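Local structure of monosaccharide-transporting ATPase (Actinobacillus succinogenes, 5DTE) at residues 27-32 and 282-287; 46-51 and 57-62; 68-73 and 96-101. The protein probably binds monosaccharides in the periplasm as the solute-binding component of an ABC transporter, and here holds D-allose. All blocks are in the same frame, centred on the assembly; numbering follows the deposited sequence.

Contact 1 (27-32 and 282-287)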
ATOM      1  N   PRO A  27       7.458 -27.827  -0.619  1.00 46.31           N
ATOM      2  CA  PRO A  27       8.033 -26.724   0.158  1.00 39.19           C
ATOM      3  C   PRO A  27       6.977 -25.946   0.921  1.00 42.04           C
ATOM      4  O   PRO A  27       5.907 -25.691   0.374  1.00 52.91           O
ATOM      5  CB  PRO A  27       8.689 -25.840  -0.907  1.00 38.45           C
ATOM      6  CG  PRO A  27       8.797 -26.680  -2.118  1.00 40.33           C
ATOM      7  CD  PRO A  27       7.635 -27.615  -2.063  1.00 49.05           C
ATOM      8  N   GLN A  28       7.292 -25.570   2.157  1.00 42.12           N
ATOM      9  CA  GLN A  28       6.337 -24.951   3.082  1.00 41.75           C
ATOM     10  C   GLN A  28       6.705 -23.492   3.366  1.00 39.08           C
ATOM     11  O   GLN A  28       7.717 -23.226   4.018  1.00 40.91           O
ATOM     12  CB  GLN A  28       6.283 -25.764   4.381  1.00 46.12           C
ATOM     13  CG  GLN A  28       5.565 -25.093   5.526  1.00 48.90           C
ATOM     14  CD  GLN A  28       5.454 -25.984   6.751  1.00 45.84           C
ATOM     15  OE1 GLN A  28       6.072 -25.733   7.787  1.00 39.45           O
ATOM     16  NE2 GLN A  28       4.663 -27.035   6.633  1.00 53.96           N
ATOM     17  N   ILE A  29       5.897 -22.555   2.856  1.00 32.32           N
ATOM     18  CA  ILE A  29       6.226 -21.120   2.882  1.00 27.11           C
ATOM     19  C   ILE A  29       5.264 -20.326   3.756  1.00 23.83           C
ATOM     20  O   ILE A  29       4.067 -20.542   3.693  1.00 18.20           O
ATOM     21  CB  ILE A  29       6.214 -20.508   1.463  1.00 26.94           C
ATOM     22  CG1 ILE A  29       7.391 -21.053   0.646  1.00 29.46           C
ATOM     23  CG2 ILE A  29       6.276 -18.983   1.537  1.00 24.05           C
ATOM     24  CD1 ILE A  29       7.782 -20.210  -0.541  1.00 24.91           C
ATOM     25  N   ALA A  30       5.780 -19.417   4.581  1.00 19.70           N
ATOM     26  CA  ALA A  30       4.905 -18.642   5.445  1.00 13.75           C
ATOM     27  C   ALA A  30       4.664 -17.259   4.849  1.00 23.32           C
ATOM     28  O   ALA A  30       5.573 -16.630   4.305  1.00 25.73           O
ATOM     29  CB  ALA A  30       5.481 -18.536   6.859  1.00  8.18           C
ATOM     30  N   LEU A  31       3.413 -16.813   4.937  1.00 14.60           N
ATOM     31  CA  LEU A  31       3.030 -15.462   4.578  1.00 14.61           C
ATOM     32  C   LEU A  31       2.541 -14.763   5.842  1.00 19.85           C
ATOM     33  O   LEU A  31       1.554 -15.173   6.442  1.00 24.53           O
ATOM     34  CB  LEU A  31       1.947 -15.473   3.506  1.00 15.97           C
ATOM     35  CG  LEU A  31       1.438 -14.093   3.109  1.00 29.82           C
ATOM     36  CD1 LEU A  31       2.597 -13.272   2.568  1.00 35.25           C
ATOM     37  CD2 LEU A  31       0.306 -14.183   2.081  1.00 37.78           C
ATOM     38  N   LEU A  32       3.239 -13.720   6.263  1.00 18.30           N
ATOM     39  CA  LEU A  32       2.934 -13.093   7.543  1.00 27.28           C
ATOM     40  C   LEU A  32       2.512 -11.655   7.353  1.00 33.20           C
ATOM     41  O   LEU A  32       3.305 -10.806   6.952  1.00 46.19           O
ATOM     42  CB  LEU A  32       4.139 -13.182   8.475  1.00 29.62           C
ATOM     43  CG  LEU A  32       4.498 -14.638   8.772  1.00 27.80           C
ATOM     44  CD1 LEU A  32       5.731 -14.726   9.637  1.00 35.79           C
ATOM     45  CD2 LEU A  32       3.328 -15.339   9.433  1.00 17.28           C
ATOM     46  N   HIS A 282      10.200 -15.329  -5.785  1.00 24.96           N
ATOM     47  CA  HIS A 282      11.506 -14.896  -5.309  1.00 22.29           C
ATOM     48  C   HIS A 282      11.999 -15.755  -4.163  1.00 20.06           C
ATOM     49  O   HIS A 282      13.197 -15.990  -4.025  1.00 34.35           O
ATOM     50  CB  HIS A 282      11.457 -13.431  -4.868  1.00 26.51           C
ATOM     51  CG  HIS A 282      11.739 -12.460  -5.969  1.00 30.37           C
ATOM     52  ND1 HIS A 282      12.063 -11.132  -5.728  1.00 23.20           N
ATOM     53  CD2 HIS A 282      11.755 -12.605  -7.313  1.00 33.57           C
ATOM     54  CE1 HIS A 282      12.267 -10.520  -6.873  1.00 30.34           C
ATOM     55  NE2 HIS A 282      12.083 -11.387  -7.858  1.00 37.20           N
ATOM     56  N   ALA A 283      11.074 -16.205  -3.327  1.00 14.12           N
ATOM     57  CA  ALA A 283      11.416 -17.136  -2.257  1.00 18.25           C
ATOM     58  C   ALA A 283      11.972 -18.427  -2.855  1.00 18.81           C
ATOM     59  O   ALA A 283      13.037 -18.894  -2.456  1.00 23.45           O
ATOM     60  CB  ALA A 283      10.189 -17.424  -1.377  1.00 14.24           C
ATOM     61  N   LEU A 284      11.241 -18.968  -3.833  1.00 16.12           N
ATOM     62  CA  LEU A 284      11.562 -20.227  -4.499  1.00 17.84           C
ATOM     63  C   LEU A 284      12.932 -20.218  -5.136  1.00 20.32           C
ATOM     64  O   LEU A 284      13.639 -21.231  -5.108  1.00 22.05           O
ATOM     65  CB  LEU A 284      10.515 -20.548  -5.570  1.00 18.34           C
ATOM     66  CG  LEU A 284       9.137 -20.895  -5.014  1.00 26.81           C
ATOM     67  CD1 LEU A 284       8.119 -21.018  -6.128  1.00 28.12           C
ATOM     68  CD2 LEU A 284       9.205 -22.166  -4.191  1.00 24.32           C
ATOM     69  N   LYS A 285      13.294 -19.079  -5.727  1.00 20.68           N
ATOM     70  CA  LYS A 285      14.605 -18.932  -6.346  1.00 21.49           C
ATOM     71  C   LYS A 285      15.659 -19.027  -5.265  1.00 18.73           C
ATOM     72  O   LYS A 285      16.605 -19.792  -5.384  1.00 25.51           O
ATOM     73  CB  LYS A 285      14.728 -17.612  -7.105  1.00 17.03           C
ATOM     74  CG  LYS A 285      14.192 -17.640  -8.547  1.00 17.55           C
ATOM     75  CD  LYS A 285      14.482 -16.305  -9.272  1.00 26.68           C
ATOM     76  CE  LYS A 285      13.625 -16.099 -10.523  1.00 26.39           C
ATOM     77  NZ  LYS A 285      13.246 -14.647 -10.630  1.00 28.13           N
ATOM     78  N   GLN A 286      15.464 -18.274  -4.192  1.00 19.91           N
ATOM     79  CA  GLN A 286      16.380 -18.301  -3.067  1.00 19.96           C
ATOM     80  C   GLN A 286      16.406 -19.648  -2.321  1.00 33.05           C
ATOM     81  O   GLN A 286      17.371 -19.944  -1.624  1.00 38.80           O
ATOM     82  CB  GLN A 286      16.039 -17.177  -2.099  1.00 22.57           C
ATOM     83  CG  GLN A 286      16.806 -15.890  -2.371  1.00 28.78           C
ATOM     84  CD  GLN A 286      17.007 -15.055  -1.129  1.00 34.51           C
ATOM     85  OE1 GLN A 286      16.140 -14.986  -0.246  1.00 38.06           O
ATOM     86  NE2 GLN A 286      18.168 -14.424  -1.040  1.00 41.53           N
ATOM     87  N   ILE A 287      15.365 -20.465  -2.454  1.00 37.15           N
ATOM     88  CA  ILE A 287      15.444 -21.833  -1.941  1.00 39.50           C
ATOM     89  C   ILE A 287      16.340 -22.657  -2.862  1.00 36.13           C
ATOM     90  O   ILE A 287      17.007 -23.600  -2.434  1.00 40.54           O
ATOM     91  CB  ILE A 287      14.058 -22.513  -1.824  1.00 29.25           C
ATOM     92  CG1 ILE A 287      13.227 -21.863  -0.719  1.00 17.91           C
ATOM     93  CG2 ILE A 287      14.201 -24.019  -1.549  1.00 14.51           C
ATOM     94  CD1 ILE A 287      11.870 -22.501  -0.557  1.00 14.46           C
TER

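Contact 2 (46-51 and 57-62)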
ATOM      1  N   GLN A  46      -5.600 -13.689  -1.433  1.00 12.83           N
ATOM      2  CA  GLN A  46      -6.276 -14.565  -2.379  1.00 18.30           C
ATOM      3  C   GLN A  46      -5.396 -14.891  -3.576  1.00 23.53           C
ATOM      4  O   GLN A  46      -5.312 -16.042  -3.982  1.00 20.39           O
ATOM      5  CB  GLN A  46      -7.571 -13.937  -2.859  1.00 21.11           C
ATOM      6  CG  GLN A  46      -8.314 -14.797  -3.855  1.00 30.43           C
ATOM      7  CD  GLN A  46      -9.624 -14.166  -4.284  1.00 45.81           C
ATOM      8  OE1 GLN A  46      -9.659 -13.004  -4.706  1.00 53.79           O
ATOM      9  NE2 GLN A  46     -10.715 -14.920  -4.160  1.00 41.52           N
ATOM     10  N   GLY A  47      -4.754 -13.874  -4.147  1.00 24.63           N
ATOM     11  CA  GLY A  47      -3.772 -14.084  -5.194  1.00 19.84           C
ATOM     12  C   GLY A  47      -2.608 -14.937  -4.726  1.00 20.61           C
ATOM     13  O   GLY A  47      -2.027 -15.691  -5.504  1.00 34.29           O
ATOM     14  N   ALA A  48      -2.268 -14.819  -3.449  1.00 12.40           N
ATOM     15  CA  ALA A  48      -1.190 -15.613  -2.857  1.00 18.10           C
ATOM     16  C   ALA A  48      -1.526 -17.087  -2.880  1.00 24.13           C
ATOM     17  O   ALA A  48      -0.654 -17.925  -3.087  1.00 34.31           O
ATOM     18  CB  ALA A  48      -0.903 -15.164  -1.412  1.00 15.46           C
ATOM     19  N   GLU A  49      -2.794 -17.403  -2.646  1.00 24.61           N
ATOM     20  CA  GLU A  49      -3.224 -18.789  -2.546  1.00 25.71           C
ATOM     21  C   GLU A  49      -3.416 -19.425  -3.927  1.00 29.73           C
ATOM     22  O   GLU A  49      -3.199 -20.625  -4.105  1.00 37.22           O
ATOM     23  CB  GLU A  49      -4.495 -18.872  -1.709  1.00  7.82           C
ATOM     24  CG  GLU A  49      -4.219 -18.595  -0.246  1.00 32.02           C
ATOM     25  CD  GLU A  49      -5.468 -18.645   0.614  1.00 53.97           C
ATOM     26  OE1 GLU A  49      -6.575 -18.875   0.072  1.00 62.64           O
ATOM     27  OE2 GLU A  49      -5.338 -18.445   1.842  1.00 61.25           O
ATOM     28  N   GLU A  50      -3.791 -18.608  -4.905  1.00 22.33           N
ATOM     29  CA  GLU A  50      -3.810 -19.035  -6.293  1.00 19.29           C
ATOM     30  C   GLU A  50      -2.412 -19.371  -6.820  1.00 26.39           C
ATOM     31  O   GLU A  50      -2.239 -20.344  -7.544  1.00 36.03           O
ATOM     32  CB  GLU A  50      -4.440 -17.956  -7.153  1.00 14.43           C
ATOM     33  CG  GLU A  50      -5.885 -17.687  -6.827  1.00 15.93           C
ATOM     34  CD  GLU A  50      -6.357 -16.351  -7.389  1.00 37.75           C
ATOM     35  OE1 GLU A  50      -5.519 -15.605  -7.945  1.00 36.16           O
ATOM     36  OE2 GLU A  50      -7.560 -16.036  -7.253  1.00 53.50           O
ATOM     37  N   THR A  51      -1.422 -18.561  -6.470  1.00 27.63           N
ATOM     38  CA  THR A  51      -0.038 -18.834  -6.863  1.00 25.32           C
ATOM     39  C   THR A  51       0.498 -20.060  -6.110  1.00 16.04           C
ATOM     40  O   THR A  51       1.288 -20.839  -6.641  1.00 12.42           O
ATOM     41  CB  THR A  51       0.870 -17.583  -6.614  1.00 17.20           C
ATOM     42  OG1 THR A  51       0.621 -16.596  -7.621  1.00 20.62           O
ATOM     43  CG2 THR A  51       2.357 -17.928  -6.615  1.00  6.41           C
ATOM     44  N   ILE A  57       2.804 -25.309  -3.609  1.00 53.00           N
ATOM     45  CA  ILE A  57       3.386 -24.827  -2.353  1.00 51.33           C
ATOM     46  C   ILE A  57       2.395 -24.982  -1.193  1.00 35.48           C
ATOM     47  O   ILE A  57       1.211 -24.671  -1.344  1.00 28.56           O
ATOM     48  CB  ILE A  57       3.819 -23.324  -2.482  1.00 40.96           C
ATOM     49  CG1 ILE A  57       5.109 -23.212  -3.279  1.00 39.47           C
ATOM     50  CG2 ILE A  57       4.032 -22.672  -1.128  1.00 33.07           C
ATOM     51  CD1 ILE A  57       6.219 -23.990  -2.663  1.00 40.76           C
ATOM     52  N   ASP A  58       2.871 -25.469  -0.047  1.00 24.07           N
ATOM     53  CA  ASP A  58       2.067 -25.459   1.178  1.00 36.56           C
ATOM     54  C   ASP A  58       2.185 -24.084   1.824  1.00 34.95           C
ATOM     55  O   ASP A  58       3.261 -23.712   2.277  1.00 34.95           O
ATOM     56  CB  ASP A  58       2.503 -26.563   2.158  1.00 46.65           C
ATOM     57  CG  ASP A  58       1.790 -27.909   1.907  1.00 64.80           C
ATOM     58  OD1 ASP A  58       0.784 -27.947   1.152  1.00 64.83           O
ATOM     59  OD2 ASP A  58       2.236 -28.934   2.475  1.00 72.13           O
ATOM     60  N   LEU A  59       1.082 -23.332   1.863  1.00 38.78           N
ATOM     61  CA  LEU A  59       1.112 -21.915   2.272  1.00 33.68           C
ATOM     62  C   LEU A  59       0.490 -21.607   3.648  1.00 29.93           C
ATOM     63  O   LEU A  59      -0.673 -21.926   3.909  1.00 22.56           O
ATOM     64  CB  LEU A  59       0.415 -21.058   1.218  1.00 23.81           C
ATOM     65  CG  LEU A  59       0.484 -19.581   1.562  1.00 18.17           C
ATOM     66  CD1 LEU A  59       1.879 -19.068   1.238  1.00 13.70           C
ATOM     67  CD2 LEU A  59      -0.590 -18.811   0.822  1.00 27.19           C
ATOM     68  N   ILE A  60       1.267 -20.952   4.508  1.00 29.82           N
ATOM     69  CA  ILE A  60       0.870 -20.724   5.896  1.00 30.04           C
ATOM     70  C   ILE A  60       0.637 -19.260   6.215  1.00 29.72           C
ATOM     71  O   ILE A  60       1.590 -18.522   6.459  1.00 31.06           O
ATOM     72  CB  ILE A  60       1.931 -21.249   6.877  1.00 26.05           C
ATOM     73  CG1 ILE A  60       2.524 -22.570   6.380  1.00 29.88           C
ATOM     74  CG2 ILE A  60       1.345 -21.392   8.259  1.00 15.08           C
ATOM     75  CD1 ILE A  60       3.317 -23.292   7.440  1.00 30.67           C
ATOM     76  N   VAL A  61      -0.627 -18.848   6.249  1.00 35.34           N
ATOM     77  CA  VAL A  61      -0.978 -17.452   6.525  1.00 34.59           C
ATOM     78  C   VAL A  61      -1.236 -17.179   8.007  1.00 38.80           C
ATOM     79  O   VAL A  61      -2.053 -17.843   8.643  1.00 39.28           O
ATOM     80  CB  VAL A  61      -2.224 -17.018   5.729  1.00 18.02           C
ATOM     81  CG1 VAL A  61      -2.620 -15.619   6.126  1.00 15.97           C
ATOM     82  CG2 VAL A  61      -1.951 -17.111   4.233  1.00  8.18           C
ATOM     83  N   GLN A  62      -0.520 -16.203   8.553  1.00 40.49           N
ATOM     84  CA  GLN A  62      -0.758 -15.739   9.914  1.00 35.68           C
ATOM     85  C   GLN A  62      -0.834 -14.236   9.887  1.00 27.07           C
ATOM     86  O   GLN A  62      -0.003 -13.575   9.279  1.00 31.55           O
ATOM     87  CB  GLN A  62       0.335 -16.190  10.884  1.00 30.93           C
ATOM     88  CG  GLN A  62       0.671 -17.667  10.820  1.00 32.80           C
ATOM     89  CD  GLN A  62       1.086 -18.212  12.172  1.00 38.59           C
ATOM     90  OE1 GLN A  62       0.974 -17.522  13.189  1.00 45.34           O
ATOM     91  NE2 GLN A  62       1.554 -19.455  12.197  1.00 32.18           N
TER

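Contact 3 (68-73 and 96-101)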
ATOM      1  N   ASP A  68      -1.215  -2.125  13.743  1.00 39.43           N
ATOM      2  CA  ASP A  68      -0.039  -1.388  14.219  1.00 36.60           C
ATOM      3  C   ASP A  68       0.812  -2.103  15.280  1.00 31.62           C
ATOM      4  O   ASP A  68       1.824  -1.564  15.711  1.00 32.98           O
ATOM      5  CB  ASP A  68      -0.458  -0.011  14.760  1.00 27.16           C
ATOM      6  CG  ASP A  68      -1.596  -0.089  15.753  1.00 37.20           C
ATOM      7  OD1 ASP A  68      -1.973  -1.207  16.142  1.00 36.12           O
ATOM      8  OD2 ASP A  68      -2.109   0.974  16.158  1.00 46.84           O
ATOM      9  N   SER A  69       0.439  -3.308  15.697  1.00 27.46           N
ATOM     10  CA  SER A  69       1.288  -3.990  16.666  1.00 27.36           C
ATOM     11  C   SER A  69       2.470  -4.610  15.962  1.00 25.83           C
ATOM     12  O   SER A  69       2.358  -5.676  15.351  1.00 22.54           O
ATOM     13  CB  SER A  69       0.543  -5.062  17.451  1.00 34.73           C
ATOM     14  OG  SER A  69       1.334  -5.451  18.566  1.00 40.18           O
ATOM     15  N   THR A  70       3.597  -3.915  16.051  1.00 26.36           N
ATOM     16  CA  THR A  70       4.857  -4.376  15.498  1.00 24.79           C
ATOM     17  C   THR A  70       5.385  -5.630  16.188  1.00 23.05           C
ATOM     18  O   THR A  70       5.783  -6.573  15.526  1.00 36.92           O
ATOM     19  CB  THR A  70       5.931  -3.282  15.604  1.00 36.13           C
ATOM     20  OG1 THR A  70       5.589  -2.178  14.752  1.00 44.39           O
ATOM     21  CG2 THR A  70       7.303  -3.842  15.226  1.00 29.28           C
ATOM     22  N   GLU A  71       5.392  -5.626  17.519  1.00 23.96           N
ATOM     23  CA  GLU A  71       6.007  -6.693  18.312  1.00 26.67           C
ATOM     24  C   GLU A  71       5.452  -8.047  17.967  1.00 22.18           C
ATOM     25  O   GLU A  71       6.200  -9.000  17.756  1.00 22.44           O
ATOM     26  CB  GLU A  71       5.811  -6.448  19.814  1.00 32.75           C
ATOM     27  CG  GLU A  71       6.734  -5.397  20.412  1.00 40.93           C
ATOM     28  CD  GLU A  71       6.359  -3.964  20.032  1.00 43.53           C
ATOM     29  OE1 GLU A  71       5.315  -3.765  19.370  1.00 48.72           O
ATOM     30  OE2 GLU A  71       7.109  -3.033  20.412  1.00 41.76           O
ATOM     31  N   GLN A  72       4.127  -8.116  17.923  1.00 21.44           N
ATOM     32  CA  GLN A  72       3.413  -9.361  17.667  1.00 23.11           C
ATOM     33  C   GLN A  72       3.754  -9.963  16.305  1.00 21.12           C
ATOM     34  O   GLN A  72       3.804 -11.188  16.159  1.00 16.50           O
ATOM     35  CB  GLN A  72       1.910  -9.119  17.767  1.00 29.08           C
ATOM     36  CG  GLN A  72       1.056 -10.266  17.288  1.00 36.21           C
ATOM     37  CD  GLN A  72      -0.395  -9.892  17.286  1.00 43.47           C
ATOM     38  OE1 GLN A  72      -1.248 -10.645  16.806  1.00 47.02           O
ATOM     39  NE2 GLN A  72      -0.693  -8.707  17.819  1.00 39.25           N
ATOM     40  N   LEU A  73       3.994  -9.100  15.318  1.00 16.87           N
ATOM     41  CA  LEU A  73       4.341  -9.559  13.976  1.00 15.19           C
ATOM     42  C   LEU A  73       5.739 -10.166  13.931  1.00 23.16           C
ATOM     43  O   LEU A  73       5.952 -11.208  13.299  1.00 26.49           O
ATOM     44  CB  LEU A  73       4.240  -8.423  12.967  1.00  7.71           C
ATOM     45  CG  LEU A  73       4.344  -8.931  11.519  1.00 22.38           C
ATOM     46  CD1 LEU A  73       3.563 -10.245  11.315  1.00 20.45           C
ATOM     47  CD2 LEU A  73       3.883  -7.875  10.524  1.00 20.14           C
ATOM     48  N   ILE A  96      12.293  -0.612  10.800  1.00 34.67           N
ATOM     49  CA  ILE A  96      13.510  -0.874  11.547  1.00 29.62           C
ATOM     50  C   ILE A  96      13.392  -2.058  12.504  1.00 32.74           C
ATOM     51  O   ILE A  96      14.314  -2.865  12.620  1.00 15.68           O
ATOM     52  CB  ILE A  96      13.912   0.386  12.306  1.00 27.60           C
ATOM     53  CG1 ILE A  96      14.232   1.476  11.286  1.00 24.21           C
ATOM     54  CG2 ILE A  96      15.076   0.111  13.253  1.00 30.37           C
ATOM     55  CD1 ILE A  96      14.881   2.695  11.856  1.00 38.53           C
ATOM     56  N   ALA A  97      12.241  -2.173  13.156  1.00 34.81           N
ATOM     57  CA  ALA A  97      11.999  -3.214  14.156  1.00 32.24           C
ATOM     58  C   ALA A  97      12.274  -4.631  13.675  1.00 29.16           C
ATOM     59  O   ALA A  97      12.681  -5.480  14.463  1.00 32.54           O
ATOM     60  CB  ALA A  97      10.582  -3.122  14.644  1.00 32.22           C
ATOM     61  N   PHE A  98      12.050  -4.884  12.389  1.00 28.56           N
ATOM     62  CA  PHE A  98      12.204  -6.232  11.831  1.00 30.65           C
ATOM     63  C   PHE A  98      13.618  -6.609  11.389  1.00 26.64           C
ATOM     64  O   PHE A  98      13.846  -7.720  10.928  1.00 32.37           O
ATOM     65  CB  PHE A  98      11.252  -6.415  10.647  1.00 30.01           C
ATOM     66  CG  PHE A  98       9.815  -6.545  11.053  1.00 29.12           C
ATOM     67  CD1 PHE A  98       9.054  -5.417  11.311  1.00 27.27           C
ATOM     68  CD2 PHE A  98       9.231  -7.795  11.196  1.00 26.85           C
ATOM     69  CE1 PHE A  98       7.740  -5.530  11.696  1.00 26.25           C
ATOM     70  CE2 PHE A  98       7.917  -7.918  11.579  1.00 28.38           C
ATOM     71  CZ  PHE A  98       7.166  -6.780  11.827  1.00 31.45           C
ATOM     72  N   ILE A  99      14.572  -5.701  11.523  1.00 20.92           N
ATOM     73  CA  ILE A  99      15.932  -6.018  11.108  1.00 22.94           C
ATOM     74  C   ILE A  99      16.577  -7.158  11.927  1.00 26.96           C
ATOM     75  O   ILE A  99      17.150  -8.069  11.340  1.00 33.31           O
ATOM     76  CB  ILE A  99      16.821  -4.760  11.153  1.00 19.27           C
ATOM     77  CG1 ILE A  99      16.479  -3.856   9.977  1.00 17.83           C
ATOM     78  CG2 ILE A  99      18.297  -5.120  11.124  1.00 16.55           C
ATOM     79  CD1 ILE A  99      17.306  -2.612   9.956  1.00 22.54           C
ATOM     80  N   PRO A 100      16.483  -7.130  13.273  1.00 25.68           N
ATOM     81  CA  PRO A 100      17.093  -8.261  13.981  1.00 21.67           C
ATOM     82  C   PRO A 100      16.416  -9.572  13.636  1.00 26.30           C
ATOM     83  O   PRO A 100      17.057 -10.624  13.672  1.00 29.15           O
ATOM     84  CB  PRO A 100      16.880  -7.915  15.452  1.00 15.80           C
ATOM     85  CG  PRO A 100      16.720  -6.443  15.467  1.00 21.09           C
ATOM     86  CD  PRO A 100      15.966  -6.125  14.218  1.00 24.11           C
ATOM     87  N   ALA A 101      15.137  -9.494  13.285  1.00 26.09           N
ATOM     88  CA  ALA A 101      14.373 -10.662  12.870  1.00 37.78           C
ATOM     89  C   ALA A 101      14.903 -11.246  11.567  1.00 35.85           C
ATOM     90  O   ALA A 101      15.103 -12.458  11.456  1.00 32.18           O
ATOM     91  CB  ALA A 101      12.905 -10.300  12.720  1.00 48.67           C
TER

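Contact 1 (27-32 and 282-287)
Ile29 meets Ala283 and Leu284 without any aromatic ring, amide or other flat group taking part, so there are no stacked faces or buried edges here and the contact is aliphatic at every point. The touching atom on the strand is Ile29 CD1, which rests 3.8 Å from Ala283 CB. The same methyl is 4.4 Å from Leu284 CD2, a looser approach, so the far end of the isoleucine lies against two successive residues of the helix. Two torsions carry it there: CG1 stands beside the backbone N and opposite the carbonyl carbon (chi1 -69°), and CD1 then extends away from CA (chi2 -159°). Ala283 points its CB at the strand, whereas Leu284 leaves the helix at its flank and brings its CD2 branch round. Nearer the chain start, Pro27 CB only approaches Ile287 CD1, at 4.6 Å, outside touching distance.

The contact joins strand 28-33, an inner strand of the parallel sheet in one lobe of this periplasmic binding protein, to the C-terminal end of helix 272-287. Ile29 N and Ala30 belong to backbone bonding with the neighbouring strands, through Asp58 and Ala87 respectively, while Ala283 and Ile29 both also touch Ala87. Residues Ala30 and Leu32 face helix 70-82 on the other surface of the sheet. The backbones stay well apart, the closest alpha carbons, Ile29 CA and Ala283 CA, being 8.3 Å from each other. With methyl groups alone in touch, association rests on dispersion and exclusion of water; the strand keeps its backbone polar groups for the sheet, and nothing directional passes between the two segments.

Contact 2 (46-51 and 57-62)
Leu59 packs against Ala48 and Glu49 within a right-handed beta-alpha-beta unit, made of strand 28-33, helix 39-54 and strand 58-63. Helix residues 46-51 run nearly antiparallel to residues 58-62 of the edge strand, at 161° with a closest axis approach of 9.2 Å. The tight part is one methyl. Leu59 CD2 lies 3.8 Å from Glu49 CG and also reaches Ala48, first its backbone O at 4.0 Å and then its CB at 4.3 Å. Leu59 puts its CG anti to the backbone N (chi1 -177°), which carries the branch up to the helix, where it crosses the glutamate chain at about a right angle. Ala48 also touches Leu31 of strand 28-33 and Val276 of helix 272-287, so this side belongs to the lobe's interior.

The other side is looser and partly exposed. Glu49 contributes its aliphatic stem to the leucine and extends its carboxylate past it toward the more exposed flank, where OE2 forms a salt bridge with Arg45 one helical turn earlier. That charge pair probably lowers the cost of placing a carboxylate beside apolar groups. Val61 approaches just there, but loosely, its CG2 standing 4.4 Å from Glu49 OE2.

Contact 3 (68-73 and 96-101)
Phe98 presents the edge of its ring to Leu73, whose CB lies in the ring plane 3.5 Å from CZ. Beyond CB the leucine climbs to one side of that plane, with CG 3.7 Å from Phe98 CE2 and also near CZ, and CD2 further off the plane, so the branched part of Leu73 meets the far end of the phenyl group and the two side chains cross at about a right angle. Thr70, one turn earlier, comes to the CE1 corner: its CG2, 3.9 Å from Phe98 CE1, approaches obliquely, well off the ring plane. The same methyl touches Ala97, CG2 to CB at 3.4 Å, and so bridges the two residues of the opposing segment.

Torsions set these positions. Thr70 turns CG2 anti to its backbone N, which aims the methyl across the gap, and OG1 instead makes a weak hydrogen bond to Asn93 O. Phe98 places its ring opposite its own carbonyl carbon (chi1 -73°), and the phenyl reaches out to Leu73 although its CB does not point straight at that helix. Behind the ring, residues 96-99 form a type I beta turn closed by a bond from Ile99 N to Ile96 O of 3.1 Å. Asp94 OD2 holds the start of this turn by accepting from both Ile96 N and Ala97 N.

Asn93 lies beside both Leu73 and Phe98, so the loop after strand 87-90 lines the contact as well as leading into it. The contact ties the beginning of helix 70-82 to the turn that introduces helix 99-105, two helices separated along the chain by strand 87-90. Helix 70-82 itself lies against the parallel sheet, where Leu73 faces Leu32 of strand 28-33.

Overall arrangement
All three contacts belong to the lobe built on the six-stranded parallel sheet. Contacts 1 and 2 have centres 10 Å apart and share that sheet directly, since strands 28-33 and 58-63 are neighbours bonded backbone to backbone. Contact 3 lies about 20 Å from contact 1 and 22 Å from contact 2, centre to centre, yet Leu32 CB of the first still touches Leu73 CD1 of the third at 4.1 Å. Along the chain, contact 2 closes before contact 3 opens, and both are nested within the long loop closed by contact 1. Together they build the framework of one lobe without touching the sugar: even the Leu73 side chain is about 11 Å from the bound allose.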